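PDB 3NNG: uncharacterized protein from Bacteroides fragilis, which is of unknown function but, as a calcium-binding F5/8 type C (discoidin-like) domain, probably serves in recognition, perhaps of carbohydrate, as related domains do. Local coordinates for residues W22-S27 with Y37-A42; V56-E61 with D146-F151; W63-L68 with E137-C142. The protein carries 1 engineered substitution. All blocks are in the same frame, centred on the assembly; numbering follows the deposited sequence.

Interaction 1 of 3, residues W22-S27 with Y37-A42; sequences WSVSCS and YGAHLA. With CA (calcium ion), chain C.
H40 meets V24 through its backbone and CB, while its imidazole turns away, and one ring face is covered from within its own segment: CG of L41 sits 3.7 Å above the H40 ring plane, displaced toward the rim. The other aromatic rings of the two segments look elsewhere, the indole of W22 packing on T66 and L156 and the phenol of Y37 meeting Y30 edge-to-face. The contact between W22-S27 and Y37-A42 is itself apolar and small, made by V24, C26 and the A39 methyl against side chain and backbone. V24 CG2 comes up beside the backbone of the 3-10 turn, 3.6 Å from H40 N, and lies 3.7 Å from A39 CB. With CG1 anti to the carbonyl carbon (chi1 -52°), CG2 falls between backbone N and carbonyl carbon and reaches A39. The A39 methyl settles on the strand itself, 3.8 Å from S25 C, and on its far flank C26 SG approaches A39 CB at 4.1 Å. V24 and C26, alternate residues of strand 23-26, thus straddle one small side chain, and here a short 3-10 turn lies over an edge strand of the discoidin-like beta-sandwich. That turn is held by its own backbone bonds, L41 N to G38 O and A42 N to A39 O, both 3.0 Å. A39 O also accepts a bond from the indole NE1 of W64 on the adjoining strand, and A42 pairs through its backbone with I154. The same turn supplies a metal ligand: L41 O binds the calcium ion at 2.4 Å. D44 OD1 and E153 OE2 supply carboxylate oxygens to the same ion, and E46, T49 and A152 add backbone carbonyls.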
loop_
_atom_site.group_PDB
_atom_site.type_symbol
_atom_site.label_atom_id
_atom_site.label_comp_id
_atom_site.label_asym_id
_atom_site.label_seq_id
_atom_site.Cartn_x
_atom_site.Cartn_y
_atom_site.Cartn_z
ATOM N N TRP A 22 11.280 0.954 -7.591
ATOM C CA TRP A 22 9.844 1.043 -7.828
ATOM C C TRP A 22 9.438 2.361 -8.489
ATOM O O TRP A 22 10.064 3.414 -8.292
ATOM C CB TRP A 22 9.086 0.887 -6.514
ATOM C CG TRP A 22 9.085 -0.508 -6.010
ATOM C CD1 TRP A 22 9.801 -1.578 -6.507
ATOM C CD2 TRP A 22 8.334 -1.004 -4.901
ATOM N NE1 TRP A 22 9.533 -2.709 -5.761
ATOM C CE2 TRP A 22 8.640 -2.380 -4.770
ATOM C CE3 TRP A 22 7.430 -0.418 -4.003
ATOM C CZ2 TRP A 22 8.064 -3.171 -3.789
ATOM C CZ3 TRP A 22 6.872 -1.202 -3.028
ATOM C CH2 TRP A 22 7.188 -2.568 -2.925
ATOM N N SER A 23 8.372 2.295 -9.272
ATOM C CA SER A 23 7.788 3.477 -9.899
ATOM C C SER A 23 6.356 3.589 -9.368
ATOM O O SER A 23 5.500 2.769 -9.693
ATOM C CB SER A 23 7.816 3.324 -11.427
ATOM O OG SER A 23 7.276 4.457 -12.083
ATOM N N VAL A 24 6.108 4.589 -8.534
ATOM C CA VAL A 24 4.864 4.634 -7.772
ATOM C C VAL A 24 3.958 5.779 -8.209
ATOM O O VAL A 24 4.433 6.809 -8.682
ATOM C CB VAL A 24 5.139 4.752 -6.250
ATOM C CG1 VAL A 24 6.116 3.667 -5.799
ATOM C CG2 VAL A 24 5.686 6.128 -5.906
ATOM N N SER A 25 2.654 5.598 -8.036
ATOM C CA SER A 25 1.679 6.655 -8.330
ATOM C C SER A 25 0.453 6.472 -7.449
ATOM O O SER A 25 0.333 5.462 -6.767
ATOM C CB SER A 25 1.256 6.595 -9.801
ATOM O OG SER A 25 0.738 5.315 -10.121
ATOM N N CYS A 26 -0.448 7.451 -7.455
ATOM C CA CYS A 26 -1.662 7.397 -6.645
ATOM C C CYS A 26 -2.793 8.152 -7.313
ATOM O O CYS A 26 -2.593 8.855 -8.297
ATOM C CB CYS A 26 -1.440 8.027 -5.284
ATOM S SG CYS A 26 -0.979 9.778 -5.398
ATOM N N SER A 27 -3.982 8.017 -6.744
ATOM C CA SER A 27 -5.179 8.636 -7.278
ATOM C C SER A 27 -5.090 10.161 -7.250
ATOM O O SER A 27 -5.397 10.828 -8.234
ATOM C CB SER A 27 -6.370 8.175 -6.456
ATOM O OG SER A 27 -6.120 8.412 -5.085
ATOM N N TYR A 37 3.005 15.133 0.393
ATOM C CA TYR A 37 2.041 14.049 0.565
ATOM C C TYR A 37 2.040 13.081 -0.611
ATOM O O TYR A 37 1.103 12.308 -0.763
ATOM C CB TYR A 37 0.622 14.606 0.718
ATOM C CG TYR A 37 0.406 15.563 1.874
ATOM C CD1 TYR A 37 0.554 15.142 3.193
ATOM C CD2 TYR A 37 0.019 16.878 1.647
ATOM C CE1 TYR A 37 0.334 16.017 4.259
ATOM C CE2 TYR A 37 -0.202 17.760 2.703
ATOM C CZ TYR A 37 -0.045 17.323 4.005
ATOM O OH TYR A 37 -0.249 18.195 5.059
ATOM N N GLY A 38 3.076 13.126 -1.442
ATOM C CA GLY A 38 3.135 12.307 -2.651
ATOM C C GLY A 38 3.317 10.805 -2.453
ATOM O O GLY A 38 3.735 10.338 -1.387
ATOM N N ALA A 39 3.026 10.043 -3.505
ATOM C CA ALA A 39 3.033 8.581 -3.430
ATOM C C ALA A 39 4.366 8.007 -2.955
ATOM O O ALA A 39 4.394 7.009 -2.217
ATOM C CB ALA A 39 2.655 7.990 -4.779
ATOM N N HIS A 40 5.462 8.642 -3.378
ATOM C CA HIS A 40 6.812 8.140 -3.125
ATOM C C HIS A 40 7.137 8.211 -1.636
ATOM O O HIS A 40 7.995 7.485 -1.138
ATOM C CB HIS A 40 7.840 8.955 -3.928
ATOM C CG HIS A 40 7.879 10.405 -3.553
ATOM N ND1 HIS A 40 6.979 11.329 -4.052
ATOM C CD2 HIS A 40 8.696 11.095 -2.725
ATOM C CE1 HIS A 40 7.244 12.517 -3.551
ATOM N NE2 HIS A 40 8.281 12.405 -2.735
ATOM N N LEU A 41 6.449 9.092 -0.922
ATOM C CA LEU A 41 6.669 9.194 0.518
ATOM C C LEU A 41 6.207 7.950 1.264
ATOM O O LEU A 41 6.623 7.728 2.382
ATOM C CB LEU A 41 6.013 10.447 1.106
ATOM C CG LEU A 41 6.529 11.784 0.559
ATOM C CD1 LEU A 41 5.751 12.951 1.149
ATOM C CD2 LEU A 41 8.021 11.970 0.827
ATOM N N ALA A 42 5.362 7.127 0.651
ATOM C CA ALA A 42 4.975 5.864 1.287
ATOM C C ALA A 42 6.063 4.778 1.246
ATOM O O ALA A 42 5.938 3.746 1.917
ATOM C CB ALA A 42 3.686 5.327 0.670
HETATM CA CA CA C . 7.323 7.461 4.642
#

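Interaction 2 of 3, residues V56-E61 with D146-F151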
loop_
_atom_site.group_PDB
_atom_site.type_symbol
_atom_site.label_atom_id
_atom_site.label_comp_id
_atom_site.label_asym_id
_atom_site.label_seq_id
_atom_site.Cartn_x
_atom_site.Cartn_y
_atom_site.Cartn_z
ATOM N N VAL A 56 -12.508 7.786 -1.028
ATOM C CA VAL A 56 -13.402 7.540 -2.162
ATOM C C VAL A 56 -14.651 8.413 -2.160
ATOM O O VAL A 56 -15.221 8.667 -3.216
ATOM C CB VAL A 56 -13.863 6.080 -2.253
ATOM C CG1 VAL A 56 -12.684 5.151 -2.516
ATOM C CG2 VAL A 56 -14.591 5.666 -0.969
ATOM N N ALA A 57 -15.099 8.842 -0.984
ATOM C CA ALA A 57 -16.383 9.534 -0.890
ATOM C C ALA A 57 -16.304 10.921 -1.496
ATOM O O ALA A 57 -17.258 11.401 -2.108
ATOM C CB ALA A 57 -16.828 9.636 0.557
ATOM N N ASN A 58 -15.151 11.555 -1.311
ATOM C CA ASN A 58 -14.903 12.880 -1.836
ATOM C C ASN A 58 -14.518 12.793 -3.311
ATOM O O ASN A 58 -15.284 13.180 -4.201
ATOM C CB ASN A 58 -13.790 13.560 -1.025
ATOM C CG ASN A 58 -14.133 13.687 0.465
ATOM O OD1 ASN A 58 -15.148 13.169 0.928
ATOM N ND2 ASN A 58 -13.285 14.381 1.215
ATOM N N ALA A 59 -13.341 12.228 -3.560
ATOM C CA ALA A 59 -12.725 12.264 -4.879
ATOM C C ALA A 59 -13.220 11.185 -5.837
ATOM O O ALA A 59 -12.826 11.163 -6.996
ATOM C CB ALA A 59 -11.199 12.193 -4.743
ATOM N N GLY A 60 -14.071 10.285 -5.355
ATOM C CA GLY A 60 -14.586 9.221 -6.199
ATOM C C GLY A 60 -13.703 7.990 -6.239
ATOM O O GLY A 60 -14.185 6.882 -6.453
ATOM N N GLU A 61 -12.400 8.173 -6.048
ATOM C CA GLU A 61 -11.509 7.026 -5.984
ATOM C C GLU A 61 -10.362 7.311 -5.038
ATOM O O GLU A 61 -10.080 8.469 -4.718
ATOM C CB GLU A 61 -10.979 6.676 -7.373
ATOM C CG GLU A 61 -10.135 7.777 -7.983
ATOM C CD GLU A 61 -9.793 7.497 -9.434
ATOM O OE1 GLU A 61 -10.735 7.287 -10.233
ATOM O OE2 GLU A 61 -8.590 7.488 -9.768
ATOM N N ASP A 146 -13.490 6.806 4.084
ATOM C CA ASP A 146 -13.798 7.312 2.743
ATOM C C ASP A 146 -13.712 8.830 2.590
ATOM O O ASP A 146 -13.996 9.371 1.518
ATOM C CB ASP A 146 -15.143 6.774 2.219
ATOM C CG ASP A 146 -16.343 7.252 3.025
ATOM O OD1 ASP A 146 -16.231 8.207 3.829
ATOM O OD2 ASP A 146 -17.420 6.650 2.842
ATOM N N ASN A 147 -13.316 9.519 3.652
ATOM C CA ASN A 147 -13.146 10.963 3.545
ATOM C C ASN A 147 -11.701 11.346 3.215
ATOM O O ASN A 147 -11.446 12.040 2.227
ATOM C CB ASN A 147 -13.681 11.712 4.778
ATOM C CG ASN A 147 -13.114 11.186 6.094
ATOM O OD1 ASN A 147 -12.482 10.125 6.148
ATOM N ND2 ASN A 147 -13.341 11.937 7.169
ATOM N N TYR A 148 -10.770 10.895 4.048
ATOM C CA TYR A 148 -9.346 11.109 3.818
ATOM C C TYR A 148 -8.604 9.921 4.396
ATOM O O TYR A 148 -9.019 9.374 5.410
ATOM C CB TYR A 148 -8.867 12.396 4.492
ATOM C CG TYR A 148 -9.611 13.643 4.039
ATOM C CD1 TYR A 148 -10.774 14.049 4.681
ATOM C CD2 TYR A 148 -9.143 14.412 2.979
ATOM C CE1 TYR A 148 -11.455 15.185 4.285
ATOM C CE2 TYR A 148 -9.822 15.552 2.563
ATOM C CZ TYR A 148 -10.980 15.932 3.222
ATOM O OH TYR A 148 -11.668 17.053 2.827
ATOM N N THR A 149 -7.514 9.511 3.754
ATOM C CA THR A 149 -6.665 8.475 4.323
ATOM C C THR A 149 -5.292 8.465 3.636
ATOM O O THR A 149 -5.003 9.305 2.772
ATOM C CB THR A 149 -7.369 7.066 4.265
ATOM O OG1 THR A 149 -6.663 6.117 5.076
ATOM C CG2 THR A 149 -7.460 6.538 2.830
ATOM N N GLY A 150 -4.452 7.510 4.019
ATOM C CA GLY A 150 -3.132 7.367 3.434
ATOM C C GLY A 150 -2.312 6.420 4.288
ATOM O O GLY A 150 -2.867 5.705 5.113
ATOM N N PHE A 151 -0.997 6.420 4.098
ATOM C CA PHE A 151 -0.119 5.628 4.952
ATOM C C PHE A 151 1.327 6.064 4.788
ATOM O O PHE A 151 1.711 6.561 3.733
ATOM C CB PHE A 151 -0.288 4.118 4.726
ATOM C CG PHE A 151 -0.383 3.711 3.269
ATOM C CD1 PHE A 151 -1.560 3.180 2.760
ATOM C CD2 PHE A 151 0.716 3.827 2.421
ATOM C CE1 PHE A 151 -1.654 2.795 1.425
ATOM C CE2 PHE A 151 0.639 3.447 1.096
ATOM C CZ PHE A 151 -0.557 2.931 0.582
#
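V56 begins the short helix 56-59 against D146, the two side chains crossing at about a right angle with V56 CG2 3.4 Å from D146 CB. The next residue makes the polar link: A57 N donates to D146 O at 2.8 Å (147° at the hydrogen), reaching a lone pair in the carbonyl plane, so an N-H of the first helical turn finds its acceptor in a distant part of the chain. The A57 methyl lies over the D146 carboxylate, 3.5 Å from its CG. A chi1 near 65° sets that carboxylate carbon between the backbone N and carbonyl carbon of D146, within reach of the A57 methyl. N58 then places its amide over one face of the Y148 ring, ND2 3.4 Å from CZ, with the amide standing almost upright on the ring (planes 87° apart). After A59 the chain leaves the helix at G60, where phi turns positive, and a weak bond from G60 N to V56 O closes the turn. The helix sits at the end of a strand pair: strand 51-54 leads into it and runs antiparallel to strand 148-159, joined by backbone bonds between N147 and G55 and between T149 and T53, while the ring of Y148 also meets W54.

Interaction 3 of 3, residues W63-L68 with E137-C142; sequences WWNTVL and EFRINC
W63 and R139 are laid flat on one another: the guanidinium lies over the six-membered ring with planes 10° apart, and CZ stands 3.7 Å from the centroid, a cation-pi stack. A bend at chi3 (-57°) folds the arginine back over the indole, whose NE1 is hydrogen-bonded to E61 OE2. On the flank of W63, N141 runs alongside, its OD1 3.2 Å from W63 CB. The amide of N65 meets the edge of the same guanidinium in its plane, turned nearly square to it (87°); extended E137 lies beside the N65 amide, and its OE1 forms a salt bridge with R99. On the other face of the sheet the contacts are apolar: I140 CG2 packs 3.9 Å from W64 CB, F138 CD1 comes to the edge of the W64 ring, and T66 CG2 rests 3.8 Å from F138 CB. Between the two faces, backbone hydrogen bonds join W64 with I140 and T66 with F138 in each direction, as in regular antiparallel pairing. Strand 63-68 is flanked by strand 23-26 and strand 124-144, which pairs on with strand 93-100. The W64, F138 and I140 side chains face strand 148-159 across the interior of the sandwich.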
loop_
_atom_site.group_PDB
_atom_site.type_symbol
_atom_site.label_atom_id
_atom_site.label_comp_id
_atom_site.label_asym_id
_atom_site.label_seq_id
_atom_site.Cartn_x
_atom_site.Cartn_y
_atom_site.Cartn_z
ATOM N N TRP A 63 -6.482 5.397 -4.216
ATOM C CA TRP A 63 -5.596 4.256 -4.452
ATOM C C TRP A 63 -4.114 4.633 -4.546
ATOM O O TRP A 63 -3.759 5.792 -4.799
ATOM C CB TRP A 63 -6.049 3.474 -5.692
ATOM C CG TRP A 63 -6.142 4.317 -6.943
ATOM C CD1 TRP A 63 -7.261 4.925 -7.444
ATOM C CD2 TRP A 63 -5.069 4.653 -7.838
ATOM N NE1 TRP A 63 -6.950 5.622 -8.590
ATOM C CE2 TRP A 63 -5.613 5.466 -8.855
ATOM C CE3 TRP A 63 -3.697 4.354 -7.871
ATOM C CZ2 TRP A 63 -4.834 5.981 -9.895
ATOM C CZ3 TRP A 63 -2.925 4.866 -8.906
ATOM C CH2 TRP A 63 -3.497 5.668 -9.904
ATOM N N TRP A 64 -3.262 3.643 -4.312
ATOM C CA TRP A 64 -1.819 3.802 -4.405
ATOM C C TRP A 64 -1.288 2.612 -5.213
ATOM O O TRP A 64 -1.764 1.486 -5.068
ATOM C CB TRP A 64 -1.195 3.882 -3.001
ATOM C CG TRP A 64 0.318 4.076 -2.963
ATOM C CD1 TRP A 64 1.014 5.250 -2.728
ATOM C CD2 TRP A 64 1.310 3.051 -3.118
ATOM N NE1 TRP A 64 2.374 5.002 -2.735
ATOM C CE2 TRP A 64 2.581 3.672 -2.989
ATOM C CE3 TRP A 64 1.246 1.669 -3.357
ATOM C CZ2 TRP A 64 3.767 2.954 -3.100
ATOM C CZ3 TRP A 64 2.435 0.953 -3.469
ATOM C CH2 TRP A 64 3.680 1.598 -3.337
ATOM N N ASN A 65 -0.321 2.868 -6.083
ATOM C CA ASN A 65 0.085 1.887 -7.086
ATOM C C ASN A 65 1.594 1.864 -7.206
ATOM O O ASN A 65 2.237 2.915 -7.094
ATOM C CB ASN A 65 -0.521 2.252 -8.445
ATOM C CG ASN A 65 -0.276 1.192 -9.509
ATOM O OD1 ASN A 65 0.769 1.178 -10.173
ATOM N ND2 ASN A 65 -1.241 0.305 -9.679
ATOM N N THR A 66 2.162 0.677 -7.416
ATOM C CA THR A 66 3.586 0.564 -7.710
ATOM C C THR A 66 3.857 -0.374 -8.889
ATOM O O THR A 66 3.296 -1.477 -8.978
ATOM C CB THR A 66 4.414 0.116 -6.470
ATOM O OG1 THR A 66 5.806 0.055 -6.817
ATOM C CG2 THR A 66 3.960 -1.261 -5.969
ATOM N N VAL A 67 4.693 0.092 -9.811
ATOM C CA VAL A 67 5.285 -0.780 -10.815
ATOM C C VAL A 67 6.595 -1.289 -10.230
ATOM O O VAL A 67 7.502 -0.504 -9.958
ATOM C CB VAL A 67 5.593 -0.013 -12.123
ATOM C CG1 VAL A 67 5.966 -0.985 -13.237
ATOM C CG2 VAL A 67 4.404 0.844 -12.537
ATOM N N LEU A 68 6.683 -2.595 -9.997
ATOM C CA LEU A 68 7.903 -3.189 -9.466
ATOM C C LEU A 68 8.912 -3.304 -10.592
ATOM O O LEU A 68 8.534 -3.604 -11.717
ATOM C CB LEU A 68 7.612 -4.572 -8.861
ATOM C CG LEU A 68 6.738 -4.597 -7.587
ATOM C CD1 LEU A 68 5.295 -4.193 -7.858
ATOM C CD2 LEU A 68 6.774 -5.971 -6.899
ATOM N N GLU A 137 2.976 -5.350 -11.145
ATOM C CA GLU A 137 2.315 -4.128 -10.689
ATOM C C GLU A 137 1.329 -4.431 -9.536
ATOM O O GLU A 137 0.623 -5.440 -9.562
ATOM C CB GLU A 137 1.587 -3.474 -11.874
ATOM C CG GLU A 137 1.246 -2.014 -11.694
ATOM C CD GLU A 137 0.907 -1.328 -13.018
ATOM O OE1 GLU A 137 0.873 -2.036 -14.057
ATOM O OE2 GLU A 137 0.672 -0.090 -13.008
ATOM N N PHE A 138 1.283 -3.554 -8.537
ATOM C CA PHE A 138 0.455 -3.751 -7.347
ATOM C C PHE A 138 -0.334 -2.480 -7.101
ATOM O O PHE A 138 0.238 -1.391 -7.103
ATOM C CB PHE A 138 1.360 -4.054 -6.145
ATOM C CG PHE A 138 0.665 -4.043 -4.794
ATOM C CD1 PHE A 138 0.418 -2.854 -4.133
ATOM C CD2 PHE A 138 0.349 -5.235 -4.148
ATOM C CE1 PHE A 138 -0.182 -2.837 -2.880
ATOM C CE2 PHE A 138 -0.256 -5.236 -2.902
ATOM C CZ PHE A 138 -0.517 -4.030 -2.253
ATOM N N ARG A 139 -1.647 -2.613 -6.908
ATOM C CA ARG A 139 -2.486 -1.472 -6.534
ATOM C C ARG A 139 -3.280 -1.762 -5.272
ATOM O O ARG A 139 -3.846 -2.850 -5.122
ATOM C CB ARG A 139 -3.455 -1.077 -7.657
ATOM C CG ARG A 139 -4.234 0.233 -7.354
ATOM C CD ARG A 139 -4.880 0.844 -8.618
ATOM N NE ARG A 139 -3.897 1.106 -9.670
ATOM C CZ ARG A 139 -4.109 1.915 -10.712
ATOM N NH1 ARG A 139 -5.264 2.555 -10.846
ATOM N NH2 ARG A 139 -3.166 2.086 -11.629
ATOM N N ILE A 140 -3.336 -0.785 -4.372
ATOM C CA ILE A 140 -4.228 -0.882 -3.233
ATOM C C ILE A 140 -5.341 0.168 -3.296
ATOM O O ILE A 140 -5.084 1.367 -3.208
ATOM C CB ILE A 140 -3.452 -0.844 -1.884
ATOM C CG1 ILE A 140 -4.408 -0.948 -0.695
ATOM C CG2 ILE A 140 -2.570 0.394 -1.785
ATOM C CD1 ILE A 140 -3.697 -1.210 0.644
ATOM N N ASN A 141 -6.577 -0.292 -3.479
ATOM C CA ASN A 141 -7.746 0.584 -3.467
ATOM C C ASN A 141 -8.272 0.719 -2.043
ATOM O O ASN A 141 -8.790 -0.258 -1.475
ATOM C CB ASN A 141 -8.842 0.028 -4.384
ATOM C CG ASN A 141 -8.451 0.085 -5.855
ATOM O OD1 ASN A 141 -8.061 1.141 -6.354
ATOM N ND2 ASN A 141 -8.542 -1.051 -6.552
ATOM N N CYS A 142 -8.117 1.916 -1.469
ATOM C CA CYS A 142 -8.474 2.172 -0.084
ATOM C C CYS A 142 -9.960 2.440 0.014
ATOM O O CYS A 142 -10.467 3.361 -0.619
ATOM C CB CYS A 142 -7.655 3.349 0.473
ATOM S SG CYS A 142 -5.863 2.995 0.354
#

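In the fold
From the N terminus, interaction 1 comes first and closes a short loop, folding the calcium-binding turn back on strand 23-26 before either of the others opens. Interaction 2 opens next at helix 56-59 and closes only at 146-151, 85 residues on. Interaction 3 opens at 63-68 and closes at 137-142, wholly within that span, so the two nest and no pair crosses. Strand 63-68 links interactions 1 and 3, since S25 and S23 pair with N65 and V67. Interaction 2 meets interaction 3 through V56 and T149 against C142, and F151 against W64 and I140, joining helix 56-59 and strand 148-159 to strands 63-68 and 124-144.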